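Local coordinates for protein luciferase-like monooxygenase (Streptomyces bottropensis, PDB 4US5) that probably acts as a flavin-dependent monooxygenase of the bacterial luciferase family, inserting or reducing molecular oxygen, at residues 296-299 with 300-303; 323-326 with 327-331; 193-196 with 197-200; 279-282 with 283-287; 244-247 with 248-252. All coordinates share one frame; numbering follows the deposited sequence. Where two conformers were deposited one is given.

Contacts 1, 2 and 5 are short stretches, about two turns each, of helices 291-305, 319-332 and 233-251; all are partly buried. In contacts 1 and 5 side chains four residues apart lie together; in contact 2 leucine branches rest on carbonyl oxygens of the preceding turn. Contacts 1 and 2 carry charged residues outside, whereas contact 5 has a Met-aromatic pair and arginines that reach helix 261-268 and the loop after it. Contacts 3 and 4, centres about 8 Å apart, are loops joined by the Arg200-Glu282 salt bridge. Contact 3 enters helix 199-209 through a beta turn centred on Pro196 and Gln197. Contact 4, nearer the surface, packs on contact 1 and meets contact 5 through Tyr286 and His247.

Contact 1. Residues 296-299 with 300-303; sequences DQLT and KMAD
Leu298 and Ala302 make the shortest of four successive backbone bonds here, Ala302 N reaching Leu298 O at 2.8 Å. Asp303 N meets Thr299 O at 2.9 Å, and Lys300 N meets Asp296 O at 3.2 Å. Met301 N bonds to Gln297 O in the same i to i+4 pattern. Side-chain packing centres on Met301, a selenomethionine, whose chain is crossed at a slant by that of Gln297. Gln297 CG stands anti to the backbone N (chi1 179°), and the chain then bends at chi2 (67°), which carries the amide across the Met301 chain. Gln297 CG lies 4.0 Å from Met301 SE, and Gln297 NE2 comes equally near both Met301 CG and SE. Met301 SE also faces Leu298 CD2 at 4.3 Å, so the selenium has both a polar and a branched apolar neighbour. Thr299 and Asp303 run side by side, the methyl CG2 of Thr299 in van der Waals approach to Asp303 OD2 at 3.8 Å. As for polar side-chain bonds, the threonine hydroxyl turns the other way and bonds to the carbonyl of Arg295. Lys300 stretches outward, its CG resting 3.4 Å from Asp296 O. Leu298 and Met301 face Val225 and Val287 of the sheet, while Asp296, Lys300 and Asp303 are exposed. This amphipathic pattern is that of an outer helix of a TIM-barrel fold, to which the luciferase-like family belongs.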
loop_
_atom_site.group_PDB
_atom_site.type_symbol
_atom_site.label_atom_id
_atom_site.label_comp_id
_atom_site.label_asym_id
_atom_site.label_seq_id
_atom_site.Cartn_x
_atom_site.Cartn_y
_atom_site.Cartn_z
ATOM N N ASP B 296 -14.140 -34.569 1.261
ATOM C CA ASP B 296 -15.387 -35.036 1.903
ATOM C C ASP B 296 -15.675 -34.249 3.175
ATOM O O ASP B 296 -16.815 -33.827 3.414
ATOM C CB ASP B 296 -15.295 -36.534 2.206
ATOM C CG ASP B 296 -15.319 -37.397 0.954
ATOM O OD1 ASP B 296 -15.618 -36.886 -0.154
ATOM O OD2 ASP B 296 -15.016 -38.593 1.069
ATOM N N GLN B 297 -14.656 -34.047 4.004
ATOM C CA GLN B 297 -14.827 -33.310 5.249
ATOM C C GLN B 297 -15.266 -31.875 4.969
ATOM O O GLN B 297 -16.189 -31.339 5.599
ATOM C CB GLN B 297 -13.522 -33.324 6.052
ATOM C CG GLN B 297 -13.563 -32.563 7.357
ATOM C CD GLN B 297 -14.492 -33.213 8.401
ATOM O OE1 GLN B 297 -14.097 -34.139 9.093
ATOM N NE2 GLN B 297 -15.729 -32.725 8.493
ATOM N N LEU B 298 -14.588 -31.232 4.024
ATOM C CA LEU B 298 -14.851 -29.832 3.752
ATOM C C LEU B 298 -16.206 -29.624 3.105
ATOM O O LEU B 298 -16.893 -28.664 3.396
ATOM C CB LEU B 298 -13.741 -29.236 2.853
ATOM C CG LEU B 298 -12.384 -29.068 3.516
ATOM C CD1 LEU B 298 -11.315 -28.773 2.455
ATOM C CD2 LEU B 298 -12.421 -27.955 4.549
ATOM N N THR B 299 -16.613 -30.571 2.269
ATOM C CA THR B 299 -17.920 -30.510 1.628
ATOM C C THR B 299 -19.059 -30.598 2.676
ATOM O O THR B 299 -20.042 -29.861 2.597
ATOM C CB THR B 299 -18.061 -31.599 0.548
ATOM O OG1 THR B 299 -17.119 -31.336 -0.496
ATOM C CG2 THR B 299 -19.464 -31.576 -0.057
ATOM N N LYS B 300 -18.910 -31.486 3.656
ATOM C CA LYS B 300 -19.875 -31.572 4.768
ATOM C C LYS B 300 -19.995 -30.220 5.447
ATOM O O LYS B 300 -21.110 -29.747 5.759
ATOM C CB LYS B 300 -19.432 -32.612 5.786
ATOM C CG LYS B 300 -19.569 -34.066 5.346
ATOM C CD LYS B 300 -19.367 -35.020 6.532
ATOM C CE LYS B 300 -19.620 -36.486 6.185
ATOM N NZ LYS B 300 -19.201 -37.430 7.270
HETATM N N MSE B 301 -18.842 -29.576 5.675
HETATM C CA MSE B 301 -18.804 -28.311 6.395
HETATM C C MSE B 301 -19.441 -27.227 5.592
HETATM O O MSE B 301 -20.223 -26.427 6.108
HETATM C CB MSE B 301 -17.352 -27.962 6.752
HETATM C CG MSE B 301 -16.816 -28.942 7.796
HETATM SE SE MSE B 301 -14.885 -28.828 7.935
HETATM C CE MSE B 301 -14.816 -27.083 8.805
ATOM N N ALA B 302 -19.140 -27.196 4.309
ATOM C CA ALA B 302 -19.769 -26.229 3.404
ATOM C C ALA B 302 -21.305 -26.399 3.281
ATOM O O ALA B 302 -22.042 -25.419 3.311
ATOM C CB ALA B 302 -19.113 -26.273 2.047
ATOM N N ASP B 303 -21.764 -27.639 3.158
ATOM C CA ASP B 303 -23.197 -27.924 3.074
ATOM C C ASP B 303 -23.889 -27.421 4.320
ATOM O O ASP B 303 -24.938 -26.780 4.245
ATOM C CB ASP B 303 -23.456 -29.431 2.936
ATOM C CG ASP B 303 -23.110 -29.965 1.582
ATOM O OD1 ASP B 303 -22.947 -29.190 0.636
ATOM O OD2 ASP B 303 -22.972 -31.197 1.447
#

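Contact 2. Residues 323-326 with 327-331; sequences LRSY and RLLAE
Leu328 closes over the carbonyl of Arg324: its N bonds to Arg324 O at 2.8 Å and its CG lies 3.2 Å from the same oxygen. Leu329 repeats the arrangement one residue on, with N 3.0 Å and CG 3.4 Å from Ser325 O. In both leucines CG sits beside the backbone N (chi1 -68° in Leu328), which holds the branch over the preceding turn. Arg327 N donates to Leu323 O at 2.9 Å, and Ala330 N to Tyr326 O at 3.1 Å. Further out, Tyr326 O also hydrogen-bonds Tyr40 OH, and Ser325 OG the backbone N of Cys229. Tyr326 OH hydrogen-bonds Val312 O and Ser314 OG, so this buried phenol has two partners. A bound sodium ion lies about 4 Å from the tyrosine side chain. At the exposed side, Arg324 forms a salt bridge with Asp321, one turn earlier. Helix 319-332 thus lies against helix 21-38 through Leu323 and Tyr326, and against strands 6-11 and 221-229 through Leu329.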
loop_
_atom_site.group_PDB
_atom_site.type_symbol
_atom_site.label_atom_id
_atom_site.label_comp_id
_atom_site.label_asym_id
_atom_site.label_seq_id
_atom_site.Cartn_x
_atom_site.Cartn_y
_atom_site.Cartn_z
ATOM N N LEU B 323 2.505 -25.588 -2.019
ATOM C CA LEU B 323 1.975 -25.515 -3.354
ATOM C C LEU B 323 1.249 -26.810 -3.745
ATOM O O LEU B 323 0.150 -26.767 -4.307
ATOM C CB LEU B 323 3.087 -25.194 -4.371
ATOM C CG LEU B 323 3.720 -23.826 -4.215
ATOM C CD1 LEU B 323 4.866 -23.641 -5.168
ATOM C CD2 LEU B 323 2.713 -22.700 -4.385
ATOM N N ARG B 324 1.822 -27.937 -3.346
ATOM C CA ARG B 324 1.187 -29.244 -3.568
ATOM C C ARG B 324 -0.207 -29.308 -2.956
ATOM O O ARG B 324 -1.151 -29.800 -3.591
ATOM C CB ARG B 324 2.043 -30.442 -3.048
ATOM C CG ARG B 324 2.981 -31.024 -4.109
ATOM C CD ARG B 324 3.695 -32.304 -3.712
ATOM N NE ARG B 324 4.632 -32.090 -2.627
ATOM C CZ ARG B 324 5.913 -31.746 -2.791
ATOM N NH1 ARG B 324 6.435 -31.616 -4.010
ATOM N NH2 ARG B 324 6.686 -31.580 -1.731
ATOM N N SER B 325 -0.313 -28.859 -1.714
ATOM C CA SER B 325 -1.596 -28.861 -1.005
ATOM C C SER B 325 -2.654 -28.114 -1.790
ATOM O O SER B 325 -3.744 -28.644 -2.052
ATOM C CB SER B 325 -1.425 -28.317 0.436
ATOM O OG SER B 325 -2.655 -28.397 1.168
ATOM N N TYR B 326 -2.325 -26.904 -2.279
ATOM C CA TYR B 326 -3.266 -26.138 -3.022
ATOM C C TYR B 326 -3.587 -26.716 -4.405
ATOM O O TYR B 326 -4.697 -26.562 -4.890
ATOM C CB TYR B 326 -2.814 -24.639 -3.116
ATOM C CG TYR B 326 -3.010 -23.885 -1.833
ATOM C CD1 TYR B 326 -2.027 -23.853 -0.868
ATOM C CD2 TYR B 326 -4.189 -23.170 -1.579
ATOM C CE1 TYR B 326 -2.199 -23.158 0.334
ATOM C CE2 TYR B 326 -4.362 -22.481 -0.374
ATOM C CZ TYR B 326 -3.367 -22.486 0.571
ATOM O OH TYR B 326 -3.524 -21.738 1.759
ATOM N N ARG B 327 -2.585 -27.323 -5.058
ATOM C CA ARG B 327 -2.788 -28.012 -6.334
ATOM C C ARG B 327 -3.741 -29.195 -6.177
ATOM O O ARG B 327 -4.670 -29.352 -6.938
ATOM C CB ARG B 327 -1.465 -28.558 -6.857
ATOM C CG ARG B 327 -0.648 -27.561 -7.590
ATOM C CD ARG B 327 0.255 -28.283 -8.602
ATOM N NE ARG B 327 1.349 -27.441 -8.996
ATOM C CZ ARG B 327 1.312 -26.641 -10.055
ATOM N NH1 ARG B 327 0.228 -26.602 -10.825
ATOM N NH2 ARG B 327 2.366 -25.874 -10.346
ATOM N N LEU B 328 -3.508 -29.988 -5.161
ATOM C CA LEU B 328 -4.349 -31.182 -4.904
ATOM C C LEU B 328 -5.771 -30.793 -4.566
ATOM O O LEU B 328 -6.736 -31.422 -5.036
ATOM C CB LEU B 328 -3.758 -32.025 -3.783
ATOM C CG LEU B 328 -2.455 -32.731 -4.059
ATOM C CD1 LEU B 328 -1.894 -33.285 -2.767
ATOM C CD2 LEU B 328 -2.616 -33.837 -5.123
ATOM N N LEU B 329 -5.939 -29.688 -3.824
ATOM C CA LEU B 329 -7.274 -29.195 -3.520
ATOM C C LEU B 329 -8.048 -28.712 -4.761
ATOM O O LEU B 329 -9.244 -28.967 -4.894
ATOM C CB LEU B 329 -7.224 -28.049 -2.479
ATOM C CG LEU B 329 -6.957 -28.425 -1.046
ATOM C CD1 LEU B 329 -6.649 -27.167 -0.211
ATOM C CD2 LEU B 329 -8.164 -29.169 -0.496
ATOM N N ALA B 330 -7.381 -27.973 -5.634
ATOM C CA ALA B 330 -8.006 -27.523 -6.840
ATOM C C ALA B 330 -8.542 -28.724 -7.644
ATOM O O ALA B 330 -9.625 -28.649 -8.228
ATOM C CB ALA B 330 -7.030 -26.737 -7.693
ATOM N N GLU B 331 -7.742 -29.761 -7.737
ATOM C CA GLU B 331 -8.123 -30.998 -8.493
ATOM C C GLU B 331 -9.300 -31.703 -7.767
ATOM O O GLU B 331 -10.306 -32.035 -8.373
ATOM C CB GLU B 331 -6.915 -31.927 -8.579
ATOM C CG GLU B 331 -7.147 -33.243 -9.329
ATOM C CD GLU B 331 -5.939 -34.205 -9.260
ATOM O OE1 GLU B 331 -5.073 -34.083 -8.352
ATOM O OE2 GLU B 331 -5.871 -35.113 -10.120
#

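Contact 3. Residues 193-196 with 197-200; sequences FITP and QFTR
Gln197 curls back over Thr195. With chi1 at 65°, its CB starts the chain next to Pro196 and its CG is held between the backbone N and the carbonyl carbon. CG lies over one face of the Phe198 ring, toward the rim, and is 4.0 Å from Thr195 CG2. After the bend at chi2, CD comes to 3.6 Å from that methyl, and NE2 to 3.8 Å from it. The amide oxygen OE1 sits 3.4 Å from Pro196 CD and accepts a bond from a water at 2.7 Å; the water is also weakly bonded to Ile194 O. The Thr195 methyl meets the Phe198 ring at its edge, CG2 to CD2 3.6 Å. Thr195 O takes a weak bond from Phe198 N at 3.3 Å, and it also has Tyr190 OH as a partner. Thr195 OG1 bonds to Ala173 O, and Thr199 OG1 to His192 ND1. Pro196 and Gln197 thus fill the middle of a beta turn, with Phe198 as N-cap, leading from strand 188-191 into helix 199-209, a strand-to-helix connection of the barrel.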
loop_
_atom_site.group_PDB
_atom_site.type_symbol
_atom_site.label_atom_id
_atom_site.label_comp_id
_atom_site.label_asym_id
_atom_site.label_seq_id
_atom_site.Cartn_x
_atom_site.Cartn_y
_atom_site.Cartn_z
ATOM N N PHE B 193 -11.173 -21.993 11.744
ATOM C CA PHE B 193 -9.932 -22.456 12.315
ATOM C C PHE B 193 -9.569 -21.685 13.572
ATOM O O PHE B 193 -8.696 -22.103 14.325
ATOM C CB PHE B 193 -8.786 -22.368 11.286
ATOM C CG PHE B 193 -8.410 -20.961 10.886
ATOM C CD1 PHE B 193 -9.131 -20.278 9.927
ATOM C CD2 PHE B 193 -7.290 -20.343 11.423
ATOM C CE1 PHE B 193 -8.778 -19.007 9.544
ATOM C CE2 PHE B 193 -6.939 -19.068 11.050
ATOM C CZ PHE B 193 -7.672 -18.400 10.091
ATOM N N ILE B 194 -10.210 -20.544 13.774
ATOM C CA ILE B 194 -9.983 -19.720 14.978
ATOM C C ILE B 194 -10.985 -20.082 16.082
ATOM O O ILE B 194 -10.596 -20.292 17.236
ATOM C CB ILE B 194 -10.107 -18.225 14.667
ATOM C CG1 ILE B 194 -9.027 -17.836 13.644
ATOM C CG2 ILE B 194 -10.009 -17.372 15.962
ATOM C CD1 ILE B 194 -8.898 -16.354 13.374
ATOM N N THR B 195 -12.261 -20.177 15.728
ATOM C CA THR B 195 -13.325 -20.446 16.691
ATOM C C THR B 195 -14.233 -21.598 16.227
ATOM O O THR B 195 -15.394 -21.391 15.862
ATOM C CB THR B 195 -14.111 -19.148 16.937
ATOM O OG1 THR B 195 -13.189 -18.104 17.247
ATOM C CG2 THR B 195 -15.101 -19.277 18.111
ATOM N N PRO B 196 -13.700 -22.818 16.223
ATOM C CA PRO B 196 -14.432 -23.955 15.698
ATOM C C PRO B 196 -15.603 -24.367 16.606
ATOM O O PRO B 196 -16.500 -25.054 16.144
ATOM C CB PRO B 196 -13.387 -25.068 15.650
ATOM C CG PRO B 196 -12.364 -24.658 16.653
ATOM C CD PRO B 196 -12.335 -23.165 16.607
ATOM N N GLN B 197 -15.616 -23.903 17.849
ATOM C CA GLN B 197 -16.753 -24.222 18.739
ATOM C C GLN B 197 -18.074 -23.578 18.291
ATOM O O GLN B 197 -19.125 -24.085 18.621
ATOM C CB GLN B 197 -16.429 -23.851 20.200
ATOM C CG GLN B 197 -16.226 -22.368 20.444
ATOM C CD GLN B 197 -14.757 -21.957 20.414
ATOM O OE1 GLN B 197 -13.951 -22.423 19.558
ATOM N NE2 GLN B 197 -14.391 -21.079 21.342
ATOM N N PHE B 198 -18.033 -22.496 17.515
ATOM C CA PHE B 198 -19.245 -21.777 17.137
ATOM C C PHE B 198 -19.526 -21.674 15.641
ATOM O O PHE B 198 -20.399 -20.933 15.222
ATOM C CB PHE B 198 -19.200 -20.370 17.745
ATOM C CG PHE B 198 -19.161 -20.365 19.265
ATOM C CD1 PHE B 198 -20.172 -20.965 19.988
ATOM C CD2 PHE B 198 -18.169 -19.692 19.950
ATOM C CE1 PHE B 198 -20.162 -20.954 21.375
ATOM C CE2 PHE B 198 -18.154 -19.663 21.344
ATOM C CZ PHE B 198 -19.156 -20.303 22.054
ATOM N N THR B 199 -18.789 -22.427 14.832
ATOM C CA THR B 199 -18.934 -22.321 13.390
ATOM C C THR B 199 -20.366 -22.525 12.915
ATOM O O THR B 199 -20.919 -21.700 12.191
ATOM C CB THR B 199 -18.017 -23.345 12.687
ATOM O OG1 THR B 199 -16.666 -23.149 13.143
ATOM C CG2 THR B 199 -18.080 -23.172 11.167
ATOM N N ARG B 200 -20.974 -23.640 13.305
ATOM C CA ARG B 200 -22.331 -23.922 12.875
ATOM C C ARG B 200 -23.307 -22.833 13.309
ATOM O O ARG B 200 -24.088 -22.319 12.488
ATOM C CB ARG B 200 -22.772 -25.304 13.381
ATOM C CG ARG B 200 -24.202 -25.653 12.985
ATOM C CD ARG B 200 -24.568 -27.008 13.515
ATOM N NE ARG B 200 -23.927 -28.118 12.792
ATOM C CZ ARG B 200 -24.354 -28.627 11.648
ATOM N NH1 ARG B 200 -25.386 -28.111 11.013
ATOM N NH2 ARG B 200 -23.746 -29.659 11.121
HETATM O O HOH W 1 -11.289 -22.181 19.982
#

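Contact 4. Residues 279-282 with 283-287; sequences ESFE and WPRYV
Glu279 and Arg285 form the firm part of this loop. The guanidinium takes the carboxylate side-on: Arg285 NE to Glu279 OE2 at 2.8 Å and Arg285 NH2 to Glu279 OE1 at 3.0 Å. Both oxygens are met on their syn side, somewhat out of the carboxylate plane, and the paired bonds hold the two groups nearly in one plane (24° apart). The Phe281 ring stands at nearly a right angle to the guanidinium, with CZ 3.7 Å from Arg285 NH2. At the other end the indole of Trp283 is buried, while Glu282, lying along one of its faces, is exposed. Glu282 CG makes a CH-pi contact 3.9 Å from the centroid of the five-membered ring, and the carboxylate stacks beyond it, 13° from the ring plane. An extended chain with CG anti to the backbone N (chi1 177°) places it there, and OE2 goes on to a salt bridge with Arg200. Between these two ends the packing is looser: a water accepts from Phe281 N at 2.8 Å and donates weakly to Trp283 O at 3.4 Å. Arg285 NH1 bonds to Phe193 O and probably Ile194 O, after strand 188-191. Trp283 packs between helices 199-209 and 291-305, just before the chain enters strand 286-289 beside strand 221-229.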
loop_
_atom_site.group_PDB
_atom_site.type_symbol
_atom_site.label_atom_id
_atom_site.label_comp_id
_atom_site.label_asym_id
_atom_site.label_seq_id
_atom_site.Cartn_x
_atom_site.Cartn_y
_atom_site.Cartn_z
ATOM N N GLU B 279 -8.445 -31.125 22.314
ATOM C CA GLU B 279 -9.671 -30.375 22.168
ATOM C C GLU B 279 -10.556 -31.134 21.199
ATOM O O GLU B 279 -10.087 -32.008 20.477
ATOM C CB GLU B 279 -9.397 -28.947 21.679
ATOM C CG GLU B 279 -8.648 -28.915 20.355
ATOM C CD GLU B 279 -8.399 -27.503 19.840
ATOM O OE1 GLU B 279 -8.622 -26.531 20.585
ATOM O OE2 GLU B 279 -7.986 -27.376 18.667
ATOM N N SER B 280 -11.845 -30.829 21.241
ATOM C CA SER B 280 -12.811 -31.529 20.422
ATOM C C SER B 280 -13.994 -30.638 20.036
ATOM O O SER B 280 -14.612 -30.002 20.868
ATOM C CB SER B 280 -13.319 -32.771 21.176
ATOM O OG SER B 280 -13.475 -33.852 20.289
ATOM N N PHE B 281 -14.299 -30.617 18.752
ATOM C CA PHE B 281 -15.387 -29.825 18.228
ATOM C C PHE B 281 -16.169 -30.709 17.265
ATOM O O PHE B 281 -15.757 -31.809 16.934
ATOM C CB PHE B 281 -14.841 -28.588 17.496
ATOM C CG PHE B 281 -13.834 -27.807 18.300
ATOM C CD1 PHE B 281 -14.245 -27.011 19.360
ATOM C CD2 PHE B 281 -12.466 -27.942 18.049
ATOM C CE1 PHE B 281 -13.331 -26.318 20.129
ATOM C CE2 PHE B 281 -11.549 -27.226 18.801
ATOM C CZ PHE B 281 -11.982 -26.402 19.834
ATOM N N GLU B 282 -17.268 -30.188 16.761
ATOM C CA GLU B 282 -18.016 -30.911 15.754
ATOM C C GLU B 282 -17.102 -31.258 14.559
ATOM O O GLU B 282 -17.078 -32.391 14.073
ATOM C CB GLU B 282 -19.212 -30.098 15.296
ATOM C CG GLU B 282 -19.965 -30.809 14.181
ATOM C CD GLU B 282 -21.214 -30.108 13.729
ATOM O OE1 GLU B 282 -21.426 -28.918 14.076
ATOM O OE2 GLU B 282 -21.945 -30.752 12.971
ATOM N N TRP B 283 -16.373 -30.258 14.071
ATOM C CA TRP B 283 -15.474 -30.423 12.958
ATOM C C TRP B 283 -14.050 -30.173 13.424
ATOM O O TRP B 283 -13.827 -29.336 14.298
ATOM C CB TRP B 283 -15.834 -29.463 11.823
ATOM C CG TRP B 283 -17.201 -29.673 11.278
ATOM C CD1 TRP B 283 -17.723 -30.837 10.811
ATOM C CD2 TRP B 283 -18.210 -28.683 11.114
ATOM N NE1 TRP B 283 -18.990 -30.651 10.373
ATOM C CE2 TRP B 283 -19.320 -29.324 10.534
ATOM C CE3 TRP B 283 -18.289 -27.314 11.376
ATOM C CZ2 TRP B 283 -20.501 -28.644 10.223
ATOM C CZ3 TRP B 283 -19.454 -26.643 11.030
ATOM C CH2 TRP B 283 -20.541 -27.318 10.475
ATOM N N PRO B 284 -13.065 -30.841 12.792
ATOM C CA PRO B 284 -11.690 -30.605 13.257
ATOM C C PRO B 284 -11.307 -29.130 13.078
ATOM O O PRO B 284 -11.667 -28.525 12.067
ATOM C CB PRO B 284 -10.843 -31.520 12.358
ATOM C CG PRO B 284 -11.717 -31.927 11.228
ATOM C CD PRO B 284 -13.138 -31.754 11.647
ATOM N N ARG B 285 -10.533 -28.587 14.000
ATOM C CA ARG B 285 -10.098 -27.208 13.877
ATOM C C ARG B 285 -9.316 -26.994 12.561
ATOM O O ARG B 285 -9.534 -26.010 11.831
ATOM C CB ARG B 285 -9.214 -26.804 15.041
ATOM C CG ARG B 285 -8.806 -25.329 14.973
ATOM C CD ARG B 285 -7.710 -24.989 15.930
ATOM N NE ARG B 285 -8.197 -24.973 17.314
ATOM C CZ ARG B 285 -8.808 -23.943 17.878
ATOM N NH1 ARG B 285 -9.051 -22.849 17.203
ATOM N NH2 ARG B 285 -9.211 -24.032 19.126
ATOM N N TYR B 286 -8.396 -27.909 12.306
ATOM C CA TYR B 286 -7.581 -27.907 11.108
ATOM C C TYR B 286 -7.875 -29.196 10.343
ATOM O O TYR B 286 -7.895 -30.294 10.920
ATOM C CB TYR B 286 -6.096 -27.870 11.478
ATOM C CG TYR B 286 -5.692 -26.710 12.356
ATOM C CD1 TYR B 286 -6.281 -25.464 12.236
ATOM C CD2 TYR B 286 -4.681 -26.860 13.301
ATOM C CE1 TYR B 286 -5.871 -24.405 13.020
ATOM C CE2 TYR B 286 -4.265 -25.796 14.092
ATOM C CZ TYR B 286 -4.868 -24.589 13.962
ATOM O OH TYR B 286 -4.483 -23.533 14.723
ATOM N N VAL B 287 -8.121 -29.059 9.047
ATOM C CA VAL B 287 -8.534 -30.178 8.214
ATOM C C VAL B 287 -7.345 -30.760 7.509
ATOM O O VAL B 287 -6.680 -30.068 6.718
ATOM C CB VAL B 287 -9.598 -29.725 7.221
ATOM C CG1 VAL B 287 -9.980 -30.847 6.260
ATOM C CG2 VAL B 287 -10.816 -29.234 7.979
HETATM O O HOH W 2 -12.447 -31.261 16.750
#

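Contact 5. Residues 244-247 with 248-252; sequences RLFH and RRMSQ
Arg248 O, on the last turn of helix 233-251, accepts Ser251 OG at 2.6 Å and, weakly, Gln252 N. A turn earlier in this helix a Met-aromatic contact joins Phe246 to Met250, a selenomethionine. Phe246 O accepts the backbone N of Met250 at 2.9 Å, and Met250 CG lies 3.1 Å from the same oxygen. Arg249 N bonds to Leu245 O at 2.9 Å. Leu245 lies over one face of the Arg249 guanidinium, its CG 3.7 Å from Arg249 NE. Arg248 turns away to the end of helix 261-268 and the loop after it, where its guanidinium bonds to the carbonyls of Glu267, Lys270 and Pro273. His247 meets the rings of His243 and Tyr286. A chi1 of -176° swings the Phe246 ring toward the following turn; Phe53 meets that ring edge-to-face. Met250 runs alongside Phe246 in the same direction. Its CG sits over the ring face, 3.9 Å from the centroid and 17° off the normal, a CH-pi contact, while Met250 SE approaches obliquely, 3.9 Å from Phe246 CZ.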
loop_
_atom_site.group_PDB
_atom_site.type_symbol
_atom_site.label_atom_id
_atom_site.label_comp_id
_atom_site.label_asym_id
_atom_site.label_seq_id
_atom_site.Cartn_x
_atom_site.Cartn_y
_atom_site.Cartn_z
ATOM N N ARG B 244 1.147 -28.799 14.476
ATOM C CA ARG B 244 0.975 -29.415 15.761
ATOM C C ARG B 244 2.057 -28.912 16.735
ATOM O O ARG B 244 1.748 -28.552 17.883
ATOM C CB ARG B 244 1.031 -30.923 15.622
ATOM C CG ARG B 244 -0.140 -31.527 14.889
ATOM C CD ARG B 244 0.037 -33.017 14.694
ATOM N NE ARG B 244 0.005 -33.708 15.978
ATOM C CZ ARG B 244 0.697 -34.799 16.270
ATOM N NH1 ARG B 244 1.480 -35.372 15.374
ATOM N NH2 ARG B 244 0.613 -35.315 17.510
ATOM N N LEU B 245 3.304 -28.930 16.280
ATOM C CA LEU B 245 4.450 -28.516 17.138
ATOM C C LEU B 245 4.407 -27.028 17.403
ATOM O O LEU B 245 4.713 -26.590 18.501
ATOM C CB LEU B 245 5.779 -28.893 16.494
ATOM C CG LEU B 245 7.056 -28.481 17.257
ATOM C CD1 LEU B 245 7.039 -29.052 18.663
ATOM C CD2 LEU B 245 8.300 -28.927 16.504
ATOM N N PHE B 246 3.952 -26.246 16.412
ATOM C CA PHE B 246 3.806 -24.806 16.627
ATOM C C PHE B 246 2.847 -24.575 17.772
ATOM O O PHE B 246 3.106 -23.755 18.656
ATOM C CB PHE B 246 3.329 -24.089 15.339
ATOM C CG PHE B 246 3.240 -22.584 15.461
ATOM C CD1 PHE B 246 4.365 -21.793 15.401
ATOM C CD2 PHE B 246 2.003 -21.976 15.637
ATOM C CE1 PHE B 246 4.287 -20.411 15.522
ATOM C CE2 PHE B 246 1.898 -20.596 15.755
ATOM C CZ PHE B 246 3.039 -19.807 15.681
ATOM N N HIS B 247 1.774 -25.352 17.835
ATOM C CA HIS B 247 0.844 -25.195 18.951
ATOM C C HIS B 247 1.412 -25.637 20.301
ATOM O O HIS B 247 1.139 -25.015 21.302
ATOM C CB HIS B 247 -0.469 -25.933 18.709
ATOM C CG HIS B 247 -1.508 -25.081 18.084
ATOM N ND1 HIS B 247 -1.519 -24.816 16.733
ATOM C CD2 HIS B 247 -2.533 -24.378 18.618
ATOM C CE1 HIS B 247 -2.510 -23.991 16.460
ATOM N NE2 HIS B 247 -3.168 -23.749 17.580
ATOM N N ARG B 248 2.132 -26.752 20.314
ATOM C CA ARG B 248 2.781 -27.222 21.559
ATOM C C ARG B 248 3.667 -26.111 22.079
ATOM O O ARG B 248 3.629 -25.765 23.268
ATOM C CB ARG B 248 3.617 -28.488 21.311
ATOM C CG ARG B 248 4.544 -28.828 22.475
ATOM C CD ARG B 248 5.387 -30.062 22.208
ATOM N NE ARG B 248 4.624 -31.304 22.348
ATOM C CZ ARG B 248 5.141 -32.516 22.185
ATOM N NH1 ARG B 248 6.423 -32.672 21.895
ATOM N NH2 ARG B 248 4.384 -33.579 22.344
ATOM N N ARG B 249 4.461 -25.550 21.172
ATOM C CA ARG B 249 5.446 -24.564 21.549
ATOM C C ARG B 249 4.797 -23.290 22.040
ATOM O O ARG B 249 5.179 -22.754 23.055
ATOM C CB ARG B 249 6.361 -24.253 20.359
ATOM C CG ARG B 249 7.378 -25.326 20.065
ATOM C CD ARG B 249 8.200 -24.887 18.870
ATOM N NE ARG B 249 9.286 -25.775 18.546
ATOM C CZ ARG B 249 10.133 -25.556 17.546
ATOM N NH1 ARG B 249 9.944 -24.514 16.715
ATOM N NH2 ARG B 249 11.113 -26.393 17.323
HETATM N N MSE B 250 3.770 -22.836 21.335
HETATM C CA MSE B 250 3.077 -21.617 21.752
HETATM C C MSE B 250 2.422 -21.808 23.107
HETATM O O MSE B 250 2.391 -20.878 23.915
HETATM C CB MSE B 250 2.036 -21.183 20.725
HETATM C CG MSE B 250 2.658 -20.765 19.382
HETATM SE SE MSE B 250 3.643 -19.059 19.489
HETATM C CE MSE B 250 2.122 -17.782 19.534
ATOM N N SER B 251 1.914 -23.004 23.388
ATOM C CA SER B 251 1.267 -23.253 24.682
ATOM C C SER B 251 2.270 -23.157 25.828
ATOM O O SER B 251 1.884 -22.958 26.969
ATOM C CB SER B 251 0.552 -24.624 24.715
ATOM O OG SER B 251 1.450 -25.718 24.772
ATOM N N GLN B 252 3.563 -23.299 25.508
ATOM C CA GLN B 252 4.641 -23.235 26.514
ATOM C C GLN B 252 5.366 -21.873 26.513
ATOM O O GLN B 252 6.371 -21.703 27.211
ATOM C CB GLN B 252 5.646 -24.346 26.236
ATOM C CG GLN B 252 5.059 -25.742 26.330
ATOM C CD GLN B 252 5.999 -26.790 25.838
ATOM O OE1 GLN B 252 6.291 -26.883 24.639
ATOM N NE2 GLN B 252 6.516 -27.576 26.759
#